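Local atomic coordinates of microcompartments protein (Desulfitobacterium hafniense, PDB entry 3NWG), a protein that probably serves as a shell protein of a bacterial microcompartment, its two BMC domains fused in one chain. Residues D30-K35 with Q80-I85; K41-I46 with I126-G131; G142-V147 with K167-S172. One frame throughout, in Å; residues are numbered along the deposited sequence.

Contact 1 (D30-K35 with Q80-I85); sequences DLLEAK and QVLTAI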
loop_
_atom_site.group_PDB
_atom_site.type_symbol
_atom_site.label_atom_id
_atom_site.label_comp_id
_atom_site.label_asym_id
_atom_site.label_seq_id
_atom_site.Cartn_x
_atom_site.Cartn_y
_atom_site.Cartn_z
ATOM N N ASP A 30 -11.754 -24.907 -0.658
ATOM C CA ASP A 30 -11.506 -23.480 -0.729
ATOM C C ASP A 30 -10.009 -23.253 -0.690
ATOM O O ASP A 30 -9.279 -23.988 -0.015
ATOM C CB ASP A 30 -12.200 -22.747 0.430
ATOM C CG ASP A 30 -13.706 -22.469 0.163
ATOM O OD1 ASP A 30 -14.316 -23.042 -0.770
ATOM O OD2 ASP A 30 -14.291 -21.659 0.911
ATOM N N LEU A 31 -9.551 -22.253 -1.434
ATOM C CA LEU A 31 -8.156 -21.830 -1.374
ATOM C C LEU A 31 -7.923 -20.862 -0.218
ATOM O O LEU A 31 -8.610 -19.841 -0.089
ATOM C CB LEU A 31 -7.746 -21.174 -2.684
ATOM C CG LEU A 31 -6.297 -20.732 -2.847
ATOM C CD1 LEU A 31 -5.343 -21.931 -2.980
ATOM C CD2 LEU A 31 -6.208 -19.831 -4.069
ATOM N N LEU A 32 -6.959 -21.199 0.627
ATOM C CA LEU A 32 -6.538 -20.333 1.720
ATOM C C LEU A 32 -5.378 -19.447 1.287
ATOM O O LEU A 32 -5.372 -18.239 1.531
ATOM C CB LEU A 32 -6.090 -21.176 2.913
ATOM C CG LEU A 32 -7.128 -22.077 3.550
ATOM C CD1 LEU A 32 -6.428 -23.062 4.457
ATOM C CD2 LEU A 32 -8.117 -21.238 4.314
ATOM N N GLU A 33 -4.391 -20.078 0.655
ATOM C CA GLU A 33 -3.137 -19.433 0.323
ATOM C C GLU A 33 -2.548 -20.106 -0.906
ATOM O O GLU A 33 -2.501 -21.343 -0.999
ATOM C CB GLU A 33 -2.153 -19.516 1.512
ATOM C CG GLU A 33 -0.986 -18.541 1.451
ATOM C CD GLU A 33 -1.449 -17.094 1.447
ATOM O OE1 GLU A 33 -1.542 -16.503 0.342
ATOM O OE2 GLU A 33 -1.748 -16.562 2.547
ATOM N N ALA A 34 -2.133 -19.272 -1.852
ATOM C CA ALA A 34 -1.351 -19.697 -3.001
ATOM C C ALA A 34 -0.347 -18.583 -3.288
ATOM O O ALA A 34 -0.722 -17.493 -3.766
ATOM C CB ALA A 34 -2.245 -19.937 -4.195
ATOM N N LYS A 35 0.921 -18.831 -2.973
ATOM C CA LYS A 35 1.909 -17.763 -3.056
ATOM C C LYS A 35 3.346 -18.265 -3.074
ATOM O O LYS A 35 3.641 -19.329 -2.544
ATOM C CB LYS A 35 1.702 -16.754 -1.914
ATOM C CG LYS A 35 2.007 -17.283 -0.507
ATOM C CD LYS A 35 1.973 -16.152 0.495
ATOM C CE LYS A 35 2.755 -16.487 1.744
ATOM N NZ LYS A 35 3.240 -15.225 2.390
ATOM N N GLN A 80 -10.059 -21.874 14.186
ATOM C CA GLN A 80 -9.274 -20.654 14.368
ATOM C C GLN A 80 -7.991 -20.666 13.574
ATOM O O GLN A 80 -7.514 -19.620 13.168
ATOM C CB GLN A 80 -8.951 -20.423 15.836
ATOM C CG GLN A 80 -10.084 -19.794 16.621
ATOM C CD GLN A 80 -9.630 -19.278 17.958
ATOM O OE1 GLN A 80 -9.355 -20.047 18.884
ATOM N NE2 GLN A 80 -9.548 -17.960 18.071
ATOM N N VAL A 81 -7.427 -21.848 13.368
ATOM C CA VAL A 81 -6.269 -21.986 12.505
ATOM C C VAL A 81 -6.585 -21.456 11.103
ATOM O O VAL A 81 -5.786 -20.725 10.511
ATOM C CB VAL A 81 -5.802 -23.442 12.416
ATOM C CG1 VAL A 81 -4.699 -23.579 11.378
ATOM C CG2 VAL A 81 -5.350 -23.947 13.795
ATOM N N LEU A 82 -7.761 -21.800 10.588
ATOM C CA LEU A 82 -8.134 -21.394 9.239
ATOM C C LEU A 82 -8.325 -19.886 9.156
ATOM O O LEU A 82 -7.730 -19.234 8.303
ATOM C CB LEU A 82 -9.382 -22.135 8.760
ATOM C CG LEU A 82 -9.279 -23.657 8.826
ATOM C CD1 LEU A 82 -10.652 -24.270 8.747
ATOM C CD2 LEU A 82 -8.338 -24.230 7.756
ATOM N N THR A 83 -9.128 -19.329 10.052
ATOM C CA THR A 83 -9.352 -17.893 10.033
ATOM C C THR A 83 -8.032 -17.117 10.238
ATOM O O THR A 83 -7.804 -16.102 9.586
ATOM C CB THR A 83 -10.460 -17.457 11.034
ATOM O OG1 THR A 83 -10.198 -18.015 12.325
ATOM C CG2 THR A 83 -11.831 -17.952 10.581
ATOM N N ALA A 84 -7.155 -17.615 11.108
ATOM C CA ALA A 84 -5.864 -16.972 11.356
ATOM C C ALA A 84 -5.019 -16.926 10.092
ATOM O O ALA A 84 -4.485 -15.868 9.745
ATOM C CB ALA A 84 -5.106 -17.670 12.479
ATOM N N ILE A 85 -4.907 -18.071 9.410
ATOM C CA ILE A 85 -4.161 -18.184 8.150
ATOM C C ILE A 85 -4.680 -17.190 7.104
ATOM O O ILE A 85 -3.901 -16.425 6.513
ATOM C CB ILE A 85 -4.201 -19.620 7.585
ATOM C CG1 ILE A 85 -3.219 -20.506 8.339
ATOM C CG2 ILE A 85 -3.830 -19.634 6.114
ATOM C CD1 ILE A 85 -3.504 -21.980 8.208
#

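Contact 2 (K41-I46 with I126-G131); sequences KYIVLI and IRIGMG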
loop_
_atom_site.group_PDB
_atom_site.type_symbol
_atom_site.label_atom_id
_atom_site.label_comp_id
_atom_site.label_asym_id
_atom_site.label_seq_id
_atom_site.Cartn_x
_atom_site.Cartn_y
_atom_site.Cartn_z
ATOM N N LYS A 41 10.327 -21.580 -3.613
ATOM C CA LYS A 41 9.084 -22.281 -3.291
ATOM C C LYS A 41 7.807 -21.560 -3.669
ATOM O O LYS A 41 7.733 -20.336 -3.641
ATOM C CB LYS A 41 9.023 -22.575 -1.791
ATOM C CG LYS A 41 9.779 -23.809 -1.345
ATOM C CD LYS A 41 10.303 -23.679 0.106
ATOM C CE LYS A 41 9.218 -23.861 1.172
ATOM N NZ LYS A 41 9.768 -23.715 2.555
ATOM N N TYR A 42 6.805 -22.356 -4.013
ATOM C CA TYR A 42 5.441 -21.906 -4.119
ATOM C C TYR A 42 4.637 -22.820 -3.214
ATOM O O TYR A 42 4.853 -24.038 -3.188
ATOM C CB TYR A 42 4.956 -22.040 -5.546
ATOM C CG TYR A 42 3.693 -21.264 -5.833
ATOM C CD1 TYR A 42 3.754 -19.921 -6.189
ATOM C CD2 TYR A 42 2.436 -21.872 -5.761
ATOM C CE1 TYR A 42 2.610 -19.204 -6.459
ATOM C CE2 TYR A 42 1.286 -21.162 -6.034
ATOM C CZ TYR A 42 1.382 -19.822 -6.382
ATOM O OH TYR A 42 0.252 -19.089 -6.661
ATOM N N ILE A 43 3.726 -22.238 -2.451
ATOM C CA ILE A 43 2.941 -23.029 -1.529
ATOM C C ILE A 43 1.462 -22.889 -1.831
ATOM O O ILE A 43 0.994 -21.821 -2.243
ATOM C CB ILE A 43 3.248 -22.696 -0.026
ATOM C CG1 ILE A 43 2.601 -21.379 0.425
ATOM C CG2 ILE A 43 4.742 -22.706 0.262
ATOM C CD1 ILE A 43 1.449 -21.589 1.404
ATOM N N VAL A 44 0.737 -23.987 -1.644
ATOM C CA VAL A 44 -0.709 -23.958 -1.763
ATOM C C VAL A 44 -1.308 -24.549 -0.514
ATOM O O VAL A 44 -0.922 -25.633 -0.067
ATOM C CB VAL A 44 -1.227 -24.700 -3.033
ATOM C CG1 VAL A 44 -2.728 -24.565 -3.173
ATOM C CG2 VAL A 44 -0.536 -24.167 -4.286
ATOM N N LEU A 45 -2.237 -23.794 0.053
ATOM C CA LEU A 45 -3.004 -24.222 1.211
ATOM C C LEU A 45 -4.476 -24.166 0.861
ATOM O O LEU A 45 -4.969 -23.170 0.323
ATOM C CB LEU A 45 -2.748 -23.318 2.416
ATOM C CG LEU A 45 -1.423 -23.426 3.155
ATOM C CD1 LEU A 45 -1.262 -22.230 4.067
ATOM C CD2 LEU A 45 -1.360 -24.709 3.968
ATOM N N ILE A 46 -5.173 -25.238 1.201
ATOM C CA ILE A 46 -6.592 -25.375 0.916
ATOM C C ILE A 46 -7.298 -26.018 2.104
ATOM O O ILE A 46 -6.661 -26.633 2.970
ATOM C CB ILE A 46 -6.807 -26.246 -0.321
ATOM C CG1 ILE A 46 -5.893 -27.473 -0.229
ATOM C CG2 ILE A 46 -6.471 -25.453 -1.580
ATOM C CD1 ILE A 46 -6.498 -28.749 -0.687
ATOM N N ILE A 126 -1.174 -15.947 11.985
ATOM C CA ILE A 126 -0.276 -16.956 11.467
ATOM C C ILE A 126 0.495 -16.343 10.307
ATOM O O ILE A 126 -0.078 -15.682 9.447
ATOM C CB ILE A 126 -1.047 -18.219 11.026
ATOM C CG1 ILE A 126 -1.568 -18.960 12.266
ATOM C CG2 ILE A 126 -0.171 -19.111 10.159
ATOM C CD1 ILE A 126 -2.480 -20.163 11.986
ATOM N N ARG A 127 1.803 -16.539 10.296
ATOM C CA ARG A 127 2.581 -16.062 9.177
ATOM C C ARG A 127 3.333 -17.201 8.539
ATOM O O ARG A 127 4.317 -17.698 9.073
ATOM C CB ARG A 127 3.517 -14.929 9.591
ATOM C CG ARG A 127 2.798 -13.665 10.044
ATOM C CD ARG A 127 2.607 -12.660 8.929
ATOM N NE ARG A 127 2.756 -11.310 9.473
ATOM C CZ ARG A 127 3.881 -10.591 9.426
ATOM N NH1 ARG A 127 3.915 -9.377 9.968
ATOM N NH2 ARG A 127 4.976 -11.078 8.835
ATOM N N ILE A 128 2.806 -17.621 7.398
ATOM C CA ILE A 128 3.461 -18.534 6.480
ATOM C C ILE A 128 4.451 -17.729 5.617
ATOM O O ILE A 128 4.122 -16.629 5.164
ATOM C CB ILE A 128 2.373 -19.213 5.612
ATOM C CG1 ILE A 128 2.033 -20.597 6.153
ATOM C CG2 ILE A 128 2.797 -19.349 4.164
ATOM C CD1 ILE A 128 1.362 -20.605 7.502
ATOM N N GLY A 129 5.656 -18.246 5.397
ATOM C CA GLY A 129 6.610 -17.544 4.527
ATOM C C GLY A 129 7.877 -17.077 5.232
ATOM O O GLY A 129 8.718 -17.911 5.590
HETATM N N MSE A 130 8.070 -15.763 5.396
HETATM C CA MSE A 130 7.289 -14.701 4.738
HETATM C C MSE A 130 8.296 -13.737 4.087
HETATM O O MSE A 130 8.065 -12.520 4.034
HETATM C CB MSE A 130 6.406 -13.904 5.727
HETATM C CG MSE A 130 6.233 -14.478 7.150
HETATM SE SE MSE A 130 7.716 -14.196 8.452
HETATM C CE MSE A 130 7.979 -12.249 8.310
ATOM N N GLY A 131 9.416 -14.283 3.612
ATOM C CA GLY A 131 10.533 -13.470 3.118
ATOM C C GLY A 131 11.568 -13.138 4.199
ATOM O O GLY A 131 11.651 -11.984 4.646
#

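Contact 3 (G142-V147 with K167-S172); sequences GDVASV and KVVIPS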
loop_
_atom_site.group_PDB
_atom_site.type_symbol
_atom_site.label_atom_id
_atom_site.label_comp_id
_atom_site.label_asym_id
_atom_site.label_seq_id
_atom_site.Cartn_x
_atom_site.Cartn_y
_atom_site.Cartn_z
ATOM N N GLY A 142 -4.578 -15.097 25.815
ATOM C CA GLY A 142 -5.464 -15.638 26.843
ATOM C C GLY A 142 -4.875 -15.190 28.174
ATOM O O GLY A 142 -3.955 -14.366 28.206
ATOM N N ASP A 143 -5.392 -15.714 29.280
ATOM C CA ASP A 143 -4.746 -15.471 30.566
ATOM C C ASP A 143 -3.401 -16.214 30.558
ATOM O O ASP A 143 -3.145 -17.039 29.683
ATOM C CB ASP A 143 -5.651 -15.909 31.719
ATOM C CG ASP A 143 -5.789 -17.417 31.813
ATOM O OD1 ASP A 143 -6.903 -17.916 31.528
ATOM O OD2 ASP A 143 -4.781 -18.101 32.152
ATOM N N VAL A 144 -2.540 -15.932 31.519
ATOM C CA VAL A 144 -1.181 -16.465 31.451
ATOM C C VAL A 144 -1.094 -17.989 31.541
ATOM O O VAL A 144 -0.335 -18.602 30.786
ATOM C CB VAL A 144 -0.256 -15.821 32.482
ATOM C CG1 VAL A 144 1.203 -16.136 32.158
ATOM C CG2 VAL A 144 -0.480 -14.321 32.496
ATOM N N ALA A 145 -1.863 -18.602 32.447
ATOM C CA ALA A 145 -1.808 -20.062 32.601
ATOM C C ALA A 145 -2.289 -20.794 31.332
ATOM O O ALA A 145 -1.652 -21.767 30.888
ATOM C CB ALA A 145 -2.585 -20.517 33.828
ATOM N N SER A 146 -3.394 -20.313 30.751
ATOM C CA SER A 146 -3.946 -20.885 29.521
ATOM C C SER A 146 -2.934 -20.844 28.371
ATOM O O SER A 146 -2.731 -21.849 27.683
ATOM C CB SER A 146 -5.229 -20.157 29.113
ATOM O OG SER A 146 -6.248 -20.295 30.089
ATOM N N VAL A 147 -2.299 -19.683 28.186
ATOM C CA VAL A 147 -1.317 -19.481 27.127
ATOM C C VAL A 147 -0.098 -20.351 27.353
ATOM O O VAL A 147 0.400 -20.965 26.415
ATOM C CB VAL A 147 -0.882 -18.014 27.024
ATOM C CG1 VAL A 147 0.349 -17.881 26.156
ATOM C CG2 VAL A 147 -2.024 -17.156 26.477
ATOM N N LYS A 167 9.898 -20.520 21.036
ATOM C CA LYS A 167 8.629 -19.995 21.537
ATOM C C LYS A 167 8.851 -19.070 22.727
ATOM O O LYS A 167 9.890 -19.120 23.380
ATOM C CB LYS A 167 7.662 -21.112 21.951
ATOM C CG LYS A 167 8.294 -22.422 22.416
ATOM C CD LYS A 167 8.989 -22.382 23.744
ATOM C CE LYS A 167 9.959 -23.557 23.808
ATOM N NZ LYS A 167 10.846 -23.462 24.987
ATOM N N VAL A 168 7.868 -18.217 22.986
ATOM C CA VAL A 168 7.903 -17.313 24.114
ATOM C C VAL A 168 6.485 -17.148 24.628
ATOM O O VAL A 168 5.528 -17.210 23.848
ATOM C CB VAL A 168 8.524 -15.915 23.756
ATOM C CG1 VAL A 168 9.929 -16.065 23.205
ATOM C CG2 VAL A 168 7.648 -15.124 22.802
ATOM N N VAL A 169 6.359 -16.980 25.941
ATOM C CA VAL A 169 5.136 -16.464 26.548
ATOM C C VAL A 169 5.497 -15.143 27.228
ATOM O O VAL A 169 6.402 -15.082 28.070
ATOM C CB VAL A 169 4.496 -17.475 27.533
ATOM C CG1 VAL A 169 3.318 -16.858 28.284
ATOM C CG2 VAL A 169 4.061 -18.759 26.803
ATOM N N ILE A 170 4.817 -14.083 26.817
ATOM C CA ILE A 170 5.025 -12.771 27.373
ATOM C C ILE A 170 3.737 -12.429 28.097
ATOM O O ILE A 170 2.743 -12.125 27.447
ATOM C CB ILE A 170 5.329 -11.742 26.255
ATOM C CG1 ILE A 170 6.499 -12.232 25.391
ATOM C CG2 ILE A 170 5.582 -10.323 26.827
ATOM C CD1 ILE A 170 6.698 -11.439 24.091
ATOM N N PRO A 171 3.751 -12.497 29.448
ATOM C CA PRO A 171 2.610 -12.312 30.356
ATOM C C PRO A 171 1.992 -10.918 30.295
ATOM O O PRO A 171 0.768 -10.788 30.202
ATOM C CB PRO A 171 3.227 -12.533 31.735
ATOM C CG PRO A 171 4.457 -13.317 31.490
ATOM C CD PRO A 171 4.979 -12.782 30.214
ATOM N N SER A 172 2.826 -9.887 30.357
ATOM C CA SER A 172 2.332 -8.522 30.237
ATOM C C SER A 172 3.110 -7.824 29.150
ATOM O O SER A 172 4.124 -7.175 29.419
ATOM C CB SER A 172 2.440 -7.760 31.553
ATOM O OG SER A 172 1.830 -8.495 32.600
#

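Contact 1 (D30-K35 with Q80-I85)
Leu-32 and Leu-82 meet without any flat group between them: this is methyl against methyl, with no aromatic ring or amide face in the interface. The flat group worth following is the peptide carbonyl of Gln-80, two residues before Leu-82 on the helix. Its oxygen takes two donors from the same face of the carbonyl plane, the backbone N of Ala-84 and the hydroxyl of Thr-83. The second bond, Thr-83 OG1 to Gln-80 O at 3.2 Å, comes in steeply, with a C=O...donor angle of 101°, and stands 38° above the plane rather than within it.

On the apolar side, Leu-32 reaches out of strand 29-36 with its CD1 methyl 4.0 Å from Leu-82 CD2, the two side chains meeting at a slant. In Leu-32 the second torsion (chi2 166°) places CD1 trans to CA, at full stretch toward the helix. Nearer the backbone, Leu-32 CB lies 4.2 Å from Ile-85 CG2. One leucine therefore rests on two residues three positions apart on helix 79-85, tip on the first and base on the second. A classic beta bulge sits here: Leu-32 and Glu-33 both face Leu-45 of strand 42-48, which lets both of their CB atoms point at the helix. Glu-33 still contributes little to the packing.

Ile-5 of strand 4-10 touches both Leu-32 and Ile-85, while Ile-85 also meets Ile-126 of strand 122-127, so the helix lies between the sheets of the two BMC domains. With nothing but saturated carbon in contact, the helix is held to the strand by dispersion forces and the exclusion of water, and the fit depends on shape, not on any directional bond.

Contact 2 (K41-I46 with I126-G131)
Ile-128 reaches across to strand 42-48 and touches two of its residues, Ile-43 and Leu-45. Start at its CB: this carbon makes no close approach itself and serves as the fork. One branch, CG2, comes within 3.8 Å of the CD1 methyl of Ile-43, the nearest approach between the two segments. The other branch, CG1, heads for Leu-45, whose CD1 is 4.2 Å away. Beyond it, the CD1 tip of Ile-128 is a little farther out, 4.6 Å from that same methyl of Leu-45. The forked side chain thus straddles two alternate positions of the strand.

Ile-43 answers with its long branch. CG1 sits between the backbone N and the carbonyl carbon (chi1 76°), and from there the terminal CD1 meets the incoming CG2 methyl. Ile-105 of helix 105-117 touches both isoleucines and Ile-109 touches Leu-45, so that helix closes the apolar cluster from another direction. The backbone of Ile-128 has a polar tie as well: its carbonyl O accepts a hydrogen bond from Lys-35 NZ, on the neighbouring strand 29-36.

The alternation of the strand sorts its side chains. Ile-43 and Leu-45 face this cluster, whereas Tyr-42, Val-44 and Ile-46 pack against helix 13-26. Helix 13-26 covers one face, while Ile-128 and helix 105-117 of the second BMC domain cover part of the other, which they share with helix 79-85: a buried apolar interface between the two fused units, as expected of a tandem-BMC protein.

Contact 3 (G142-V147 with K167-S172)
Val-147 and Val-169 make the close part of this contact. CG1 of Val-147, placed trans to its backbone N (chi1 167°), sits against both methyls of Val-169, 3.8 Å from CG1 and 3.9 Å from CG2, as the two side chains run past one another in opposite directions. One turn earlier on the helix the fit slackens: Val-144 CG1 is 4.5 Å from Val-169 CG1, and both Val-144 methyls stand 4.2 Å from Pro-171 CB. Pro-171 is solvent-exposed, so that end forms an open margin.

The helix start beside it is capped by Asp-143. Its OD2 accepts from Ser-146 N at 3.0 Å; the bond is nearly straight (175°), though the N-H arrives from 39° above the carboxylate plane.

Helix 144-160 lies against the sheet of the second BMC domain. Val-144 and Val-147 also touch Ala-96 of strand 96-102, and Val-169 continues onto Glu-148 and Val-151 farther along the helix. Strand 164-170 turns its alternate residues elsewhere: Val-168 and Ile-170 pack on Glu-18 and Asp-21 of the third subunit.

Contacts 1 and 2 are neighbours, their centres 9 Å apart, and share a sheet: strands 29-36 and 42-48 lie side by side, with a probable hydrogen bond from Leu-45 N to Glu-33 O (2.7 Å). Their segments alternate along the chain, 30-35, 41-46, 80-85, then 126-131, and helix 79-85 and residues of the second BMC domain both pack onto that sheet. Contact 3 follows later in sequence, its centre about 25 Å from that of contact 1 and 26 Å from that of contact 2, across the chain's centre from the latter. Contacts 2 and 3 both reach the second sheet, at its outermost strands within the chain, 122-127 and 164-170, the latter beside a neighbouring subunit.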